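Local coordinates for ribosomal-protein-serine acetyltransferase, putative (Vibrio cholerae O1 biovar eltor, PDB 2FCK) that is of unconfirmed function but belongs to the GNAT acetyltransferases and may acetylate the N-terminal serine or alanine of proteins, possibly ribosomal ones, at residues Ala150-Ala161 / Lys172-Ile180. Sequence-based numbering, arbitrary orientation.
Sequences ALRCGANREQLA and KAGIVFSLI. With NO3 (nitrate ion), chain F; NO3 (nitrate ion), chain D.
Phe177 carries the tightly packed part of this contact, its ring lying against the end of helix 144-152 and the start of strand 156-164. Ala150 CB sits over one ring face, 4.1 Å from the centroid and 14° off its normal, a CH-pi contact; Leu151 CD2 reaches the ring edge, 3.7 Å from Phe177 CE1. With CG anti to its own carbonyl carbon (chi1 -64°), Phe177 also brings CE1 to 3.6 Å from Arg157 CB. Beside it, Ala155 CB packs between Phe177 CB and Leu179 CG. Gly154, at positive phi, is the C' residue of the Schellman motif that ends the helix and turns the chain into the strand.

The strands then pair antiparallel, Asn156 with Ser178 and Ala161 with Gly174 as hydrogen-bonded pairs. Between Arg157 and Leu160 a beta bulge shifts the register by one: Glu158 N donates to Val176 O, while Gln159 O accepts from Val176 N at 2.8 Å.

Toward solvent, at the exposed Arg157 and Asn156, the contact is looser and more polar. The Arg157 guanidinium lies on buried Ile175, whose CG2 is over its centre, 3.7 Å from Arg157 CZ. Arg157 NH1 donates to O1 of a nitrate ion, probably taken up from the crystallisation liquor, at 3.1 Å. On the sheet face of Asn156 and Ser178, Ser178 OG donates to Glu158 OE2 at 3.0 Å, meeting it from above the carboxylate plane, and accepts a hydrogen bond from a water that in turn accepts one from Asn156 ND2. Glu158 OE1 forms a salt bridge with Arg134, and Gln159 of the second subunit packs on Glu158.

Strand 170-179 thus joins strand 134-139 to strand 156-164 in the GNAT sheet. The contact combines apolar packing at the helix end with a carboxylate near the subunit interface whose negative charge is probably stabilised by Arg134 and Ser178.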
ATOM      1  N   ALA A 150       0.616  -2.354 -19.394  1.00 40.49           N
ATOM      2  CA  ALA A 150       0.314  -1.269 -18.464  1.00 42.02           C
ATOM      3  C   ALA A 150       0.204   0.043 -19.267  1.00 42.24           C
ATOM      4  O   ALA A 150      -0.768   0.823 -19.110  1.00 42.46           O
ATOM      5  CB  ALA A 150       1.403  -1.140 -17.368  1.00 41.69           C
ATOM      6  N   LEU A 151       1.194   0.293 -20.132  1.00 42.96           N
ATOM      7  CA  LEU A 151       1.174   1.505 -20.931  1.00 42.13           C
ATOM      8  C   LEU A 151      -0.020   1.555 -21.888  1.00 42.72           C
ATOM      9  O   LEU A 151      -0.623   2.616 -22.066  1.00 43.80           O
ATOM     10  CB  LEU A 151       2.480   1.631 -21.706  1.00 42.40           C
ATOM     11  CG  LEU A 151       3.686   1.789 -20.795  1.00 44.18           C
ATOM     12  CD1 LEU A 151       4.995   1.737 -21.629  1.00 46.91           C
ATOM     13  CD2 LEU A 151       3.629   3.117 -19.988  1.00 48.07           C
ATOM     14  N   ARG A 152      -0.368   0.405 -22.462  1.00 41.97           N
ATOM     15  CA  ARG A 152      -1.491   0.312 -23.396  1.00 45.04           C
ATOM     16  C   ARG A 152      -2.806   0.704 -22.698  1.00 45.10           C
ATOM     17  O   ARG A 152      -3.721   1.241 -23.360  1.00 45.91           O
ATOM     18  CB  ARG A 152      -1.538  -1.107 -23.963  1.00 45.20           C
ATOM     19  CG  ARG A 152      -2.229  -1.297 -25.283  1.00 51.42           C
ATOM     20  CD  ARG A 152      -1.417  -2.287 -26.195  1.00 56.45           C
ATOM     21  NE  ARG A 152      -1.237  -3.587 -25.551  1.00 58.46           N
ATOM     22  CZ  ARG A 152      -0.074  -4.216 -25.363  1.00 58.03           C
ATOM     23  NH1 ARG A 152      -0.081  -5.380 -24.756  1.00 54.69           N
ATOM     24  NH2 ARG A 152       1.082  -3.728 -25.827  1.00 60.22           N
ATOM     25  N   CYS A 153      -2.909   0.408 -21.398  1.00 44.17           N
ATOM     26  CA  CYS A 153      -4.103   0.774 -20.598  1.00 45.33           C
ATOM     27  C   CYS A 153      -4.054   2.193 -20.010  1.00 45.83           C
ATOM     28  O   CYS A 153      -4.957   2.580 -19.276  1.00 46.15           O
ATOM     29  CB  CYS A 153      -4.381  -0.248 -19.491  1.00 45.55           C
ATOM     30  SG  CYS A 153      -4.691  -1.879 -20.142  1.00 46.72           S
ATOM     31  N   GLY A 154      -3.030   2.966 -20.391  1.00 44.57           N
ATOM     32  CA  GLY A 154      -2.941   4.393 -20.046  1.00 45.54           C
ATOM     33  C   GLY A 154      -2.158   4.670 -18.780  1.00 45.29           C
ATOM     34  O   GLY A 154      -2.237   5.773 -18.204  1.00 46.50           O
ATOM     35  N   ALA A 155      -1.382   3.687 -18.338  1.00 44.27           N
ATOM     36  CA  ALA A 155      -0.609   3.892 -17.105  1.00 43.76           C
ATOM     37  C   ALA A 155       0.582   4.757 -17.398  1.00 43.40           C
ATOM     38  O   ALA A 155       1.021   4.868 -18.554  1.00 44.01           O
ATOM     39  CB  ALA A 155      -0.189   2.558 -16.441  1.00 43.72           C
ATOM     40  N   ASN A 156       1.067   5.420 -16.351  1.00 43.41           N
ATOM     41  CA  ASN A 156       2.255   6.241 -16.488  1.00 44.46           C
ATOM     42  C   ASN A 156       3.394   5.629 -15.702  1.00 43.76           C
ATOM     43  O   ASN A 156       3.243   5.317 -14.527  1.00 43.78           O
ATOM     44  CB  ASN A 156       1.968   7.650 -15.979  1.00 47.25           C
ATOM     45  CG  ASN A 156       0.970   8.384 -16.876  1.00 51.57           C
ATOM     46  OD1 ASN A 156       1.093   8.398 -18.107  1.00 57.80           O
ATOM     47  ND2 ASN A 156      -0.045   8.970 -16.255  1.00 58.73           N
ATOM     48  N   ARG A 157       4.539   5.468 -16.339  1.00 42.39           N
ATOM     49  CA  ARG A 157       5.670   4.911 -15.603  1.00 42.76           C
ATOM     50  C   ARG A 157       6.211   5.917 -14.622  1.00 42.18           C
ATOM     51  O   ARG A 157       6.379   7.111 -14.952  1.00 40.90           O
ATOM     52  CB  ARG A 157       6.755   4.482 -16.599  1.00 43.69           C
ATOM     53  CG  ARG A 157       8.021   3.979 -15.943  1.00 45.72           C
ATOM     54  CD  ARG A 157       9.177   4.108 -16.900  1.00 51.58           C
ATOM     55  NE  ARG A 157       9.805   2.797 -17.066  1.00 54.31           N
ATOM     56  CZ  ARG A 157      10.810   2.373 -16.303  1.00 54.07           C
ATOM     57  NH1 ARG A 157      11.328   1.164 -16.483  1.00 55.96           N
ATOM     58  NH2 ARG A 157      11.289   3.161 -15.364  1.00 55.74           N
ATOM     59  N   GLU A 158       6.487   5.432 -13.412  0.50 40.96           N
ATOM     60  CA  GLU A 158       7.194   6.211 -12.431  0.50 42.19           C
ATOM     61  C   GLU A 158       8.505   5.486 -12.187  0.50 42.19           C
ATOM     62  O   GLU A 158       9.319   5.300 -13.083  0.50 42.62           O
ATOM     63  CB  GLU A 158       6.362   6.399 -11.143  0.50 41.37           C
ATOM     64  CG  GLU A 158       5.078   7.238 -11.420  0.50 42.92           C
ATOM     65  CD  GLU A 158       4.124   7.378 -10.258  0.50 42.60           C
ATOM     66  OE1 GLU A 158       4.426   6.877  -9.154  0.50 45.08           O
ATOM     67  OE2 GLU A 158       3.065   8.027 -10.448  0.50 42.15           O
ATOM     68  N   GLN A 159       8.682   5.015 -10.978  0.50 44.09           N
ATOM     69  CA  GLN A 159       9.977   4.654 -10.519  0.50 43.21           C
ATOM     70  C   GLN A 159      10.402   3.214 -10.794  0.50 43.05           C
ATOM     71  O   GLN A 159       9.560   2.325 -10.965  0.50 42.92           O
ATOM     72  CB  GLN A 159      10.019   4.934  -9.022  0.50 44.64           C
ATOM     73  CG  GLN A 159      11.378   5.204  -8.531  0.50 45.60           C
ATOM     74  CD  GLN A 159      11.806   6.653  -8.593  0.50 47.01           C
ATOM     75  OE1 GLN A 159      12.846   7.000  -8.052  0.50 49.59           O
ATOM     76  NE2 GLN A 159      11.027   7.497  -9.249  0.50 47.41           N
ATOM     77  N   LEU A 160      11.716   2.998 -10.842  1.00 42.27           N
ATOM     78  CA  LEU A 160      12.256   1.695 -10.623  1.00 43.46           C
ATOM     79  C   LEU A 160      12.537   1.683  -9.104  1.00 43.05           C
ATOM     80  O   LEU A 160      13.409   2.431  -8.628  1.00 44.97           O
ATOM     81  CB  LEU A 160      13.600   1.568 -11.354  1.00 44.49           C
ATOM     82  CG  LEU A 160      14.347   0.243 -11.158  1.00 46.61           C
ATOM     83  CD1 LEU A 160      13.483  -0.899 -11.566  1.00 47.47           C
ATOM     84  CD2 LEU A 160      15.639   0.254 -12.051  1.00 46.10           C
ATOM     85  N   ALA A 161      11.806   0.863  -8.385  1.00 45.14           N
ATOM     86  CA  ALA A 161      11.811   0.895  -6.915  1.00 46.08           C
ATOM     87  C   ALA A 161      12.431  -0.379  -6.333  1.00 47.07           C
ATOM     88  O   ALA A 161      11.909  -1.476  -6.548  1.00 48.37           O
ATOM     89  CB  ALA A 161      10.412   1.050  -6.463  1.00 46.36           C
ATOM     90  N   LYS A 172      12.327  -7.941  -4.744  1.00 50.84           N
ATOM     91  CA  LYS A 172      12.960  -7.611  -6.021  1.00 49.47           C
ATOM     92  C   LYS A 172      12.599  -6.189  -6.421  1.00 47.59           C
ATOM     93  O   LYS A 172      11.531  -5.726  -6.012  1.00 46.87           O
ATOM     94  CB  LYS A 172      12.413  -8.543  -7.118  1.00 49.12           C
ATOM     95  CG  LYS A 172      12.839 -10.014  -6.910  1.00 49.09           C
ATOM     96  CD  LYS A 172      11.732 -10.808  -7.517  1.00 49.80           C
ATOM     97  CE  LYS A 172      12.067 -11.037  -8.889  1.00 51.55           C
ATOM     98  NZ  LYS A 172      12.386 -12.568  -9.278  1.00 33.71           N
ATOM     99  N   ALA A 173      13.483  -5.519  -7.163  1.00 48.74           N
ATOM    100  CA  ALA A 173      13.230  -4.167  -7.706  1.00 47.82           C
ATOM    101  C   ALA A 173      12.123  -4.264  -8.751  1.00 48.07           C
ATOM    102  O   ALA A 173      12.142  -5.171  -9.614  1.00 46.69           O
ATOM    103  CB  ALA A 173      14.457  -3.607  -8.299  1.00 48.09           C
ATOM    104  N   GLY A 174      11.093  -3.423  -8.614  1.00 45.65           N
ATOM    105  CA  GLY A 174       9.972  -3.395  -9.594  1.00 45.19           C
ATOM    106  C   GLY A 174       9.710  -2.010 -10.134  1.00 44.38           C
ATOM    107  O   GLY A 174      10.015  -0.997  -9.505  1.00 44.69           O
ATOM    108  N   ILE A 175       9.194  -1.969 -11.368  1.00 43.56           N
ATOM    109  CA  ILE A 175       8.822  -0.705 -11.961  1.00 42.94           C
ATOM    110  C   ILE A 175       7.385  -0.385 -11.566  1.00 41.09           C
ATOM    111  O   ILE A 175       6.462  -1.186 -11.763  1.00 42.53           O
ATOM    112  CB  ILE A 175       8.840  -0.781 -13.508  1.00 42.44           C
ATOM    113  CG1 ILE A 175      10.187  -1.302 -14.023  1.00 43.05           C
ATOM    114  CG2 ILE A 175       8.411   0.589 -14.042  1.00 42.06           C
ATOM    115  CD1 ILE A 175      10.176  -1.735 -15.542  1.00 46.08           C
ATOM    116  N   VAL A 176       7.202   0.798 -11.004  1.00 41.18           N
ATOM    117  CA  VAL A 176       5.888   1.267 -10.587  1.00 39.90           C
ATOM    118  C   VAL A 176       5.256   2.100 -11.694  1.00 40.01           C
ATOM    119  O   VAL A 176       5.878   3.063 -12.164  1.00 40.92           O
ATOM    120  CB  VAL A 176       6.062   2.153  -9.313  1.00 39.74           C
ATOM    121  CG1 VAL A 176       4.739   2.795  -8.914  1.00 40.59           C
ATOM    122  CG2 VAL A 176       6.710   1.305  -8.213  1.00 39.94           C
ATOM    123  N   PHE A 177       4.049   1.696 -12.108  1.00 40.25           N
ATOM    124  CA  PHE A 177       3.227   2.508 -12.997  1.00 40.87           C
ATOM    125  C   PHE A 177       2.012   2.985 -12.197  1.00 43.04           C
ATOM    126  O   PHE A 177       1.506   2.235 -11.330  1.00 43.15           O
ATOM    127  CB  PHE A 177       2.717   1.654 -14.172  1.00 42.62           C
ATOM    128  CG  PHE A 177       3.799   1.147 -15.072  1.00 41.76           C
ATOM    129  CD1 PHE A 177       4.085   1.783 -16.273  1.00 42.71           C
ATOM    130  CD2 PHE A 177       4.534   0.015 -14.696  1.00 42.26           C
ATOM    131  CE1 PHE A 177       5.087   1.292 -17.102  1.00 42.79           C
ATOM    132  CE2 PHE A 177       5.526  -0.513 -15.500  1.00 42.67           C
ATOM    133  CZ  PHE A 177       5.831   0.168 -16.726  1.00 42.76           C
ATOM    134  N   SER A 178       1.471   4.154 -12.556  1.00 42.40           N
ATOM    135  CA  SER A 178       0.268   4.646 -11.916  1.00 43.22           C
ATOM    136  C   SER A 178      -0.847   4.939 -12.910  1.00 43.50           C
ATOM    137  O   SER A 178      -0.608   5.219 -14.084  1.00 44.25           O
ATOM    138  CB  SER A 178       0.565   5.938 -11.128  1.00 43.52           C
ATOM    139  OG  SER A 178       0.786   6.998 -12.041  1.00 44.46           O
ATOM    140  N   LEU A 179      -2.068   4.883 -12.389  1.00 45.19           N
ATOM    141  CA  LEU A 179      -3.243   5.368 -13.099  1.00 45.67           C
ATOM    142  C   LEU A 179      -4.001   6.273 -12.140  1.00 46.05           C
ATOM    143  O   LEU A 179      -4.152   5.928 -10.952  1.00 46.37           O
ATOM    144  CB  LEU A 179      -4.159   4.173 -13.451  1.00 45.68           C
ATOM    145  CG  LEU A 179      -3.570   3.149 -14.405  1.00 47.49           C
ATOM    146  CD1 LEU A 179      -3.825   1.736 -13.922  1.00 47.31           C
ATOM    147  CD2 LEU A 179      -4.160   3.372 -15.735  1.00 46.57           C
ATOM    148  N   ILE A 180      -4.479   7.409 -12.656  1.00 46.61           N
ATOM    149  CA  ILE A 180      -5.396   8.258 -11.917  1.00 48.01           C
ATOM    150  C   ILE A 180      -6.643   8.531 -12.750  1.00 48.68           C
ATOM    151  O   ILE A 180      -6.602   8.408 -13.978  1.00 48.53           O
ATOM    152  CB  ILE A 180      -4.777   9.592 -11.433  1.00 48.40           C
ATOM    153  CG1 ILE A 180      -4.498  10.538 -12.605  1.00 49.27           C
ATOM    154  CG2 ILE A 180      -3.533   9.310 -10.564  1.00 47.68           C
ATOM    155  CD1 ILE A 180      -3.868  11.899 -12.193  1.00 47.54           C
TER
HETATM  156  N   NO3 F 305      14.222  -0.435 -15.661  1.00 49.91           N
HETATM  157  O1  NO3 F 305      14.117   0.900 -15.215  1.00 49.06           O
HETATM  158  O2  NO3 F 305      15.414  -1.170 -15.502  1.00 50.74           O
HETATM  159  O3  NO3 F 305      13.132  -1.061 -16.276  1.00 49.67           O
HETATM  160  N   NO3 D 303      -3.425  -6.654 -24.825  1.00 31.27           N
HETATM  161  O1  NO3 D 303      -2.639  -7.585 -24.183  1.00 31.23           O
HETATM  162  O2  NO3 D 303      -2.960  -5.472 -25.341  1.00 33.96           O
HETATM  163  O3  NO3 D 303      -4.759  -6.865 -24.943  1.00 31.55           O
HETATM  164  O   HOH W   1      -3.189   7.729 -15.622  1.00 42.47           O
HETATM  165  O   HOH W   2      -0.825   8.445 -13.689  1.00 29.54           O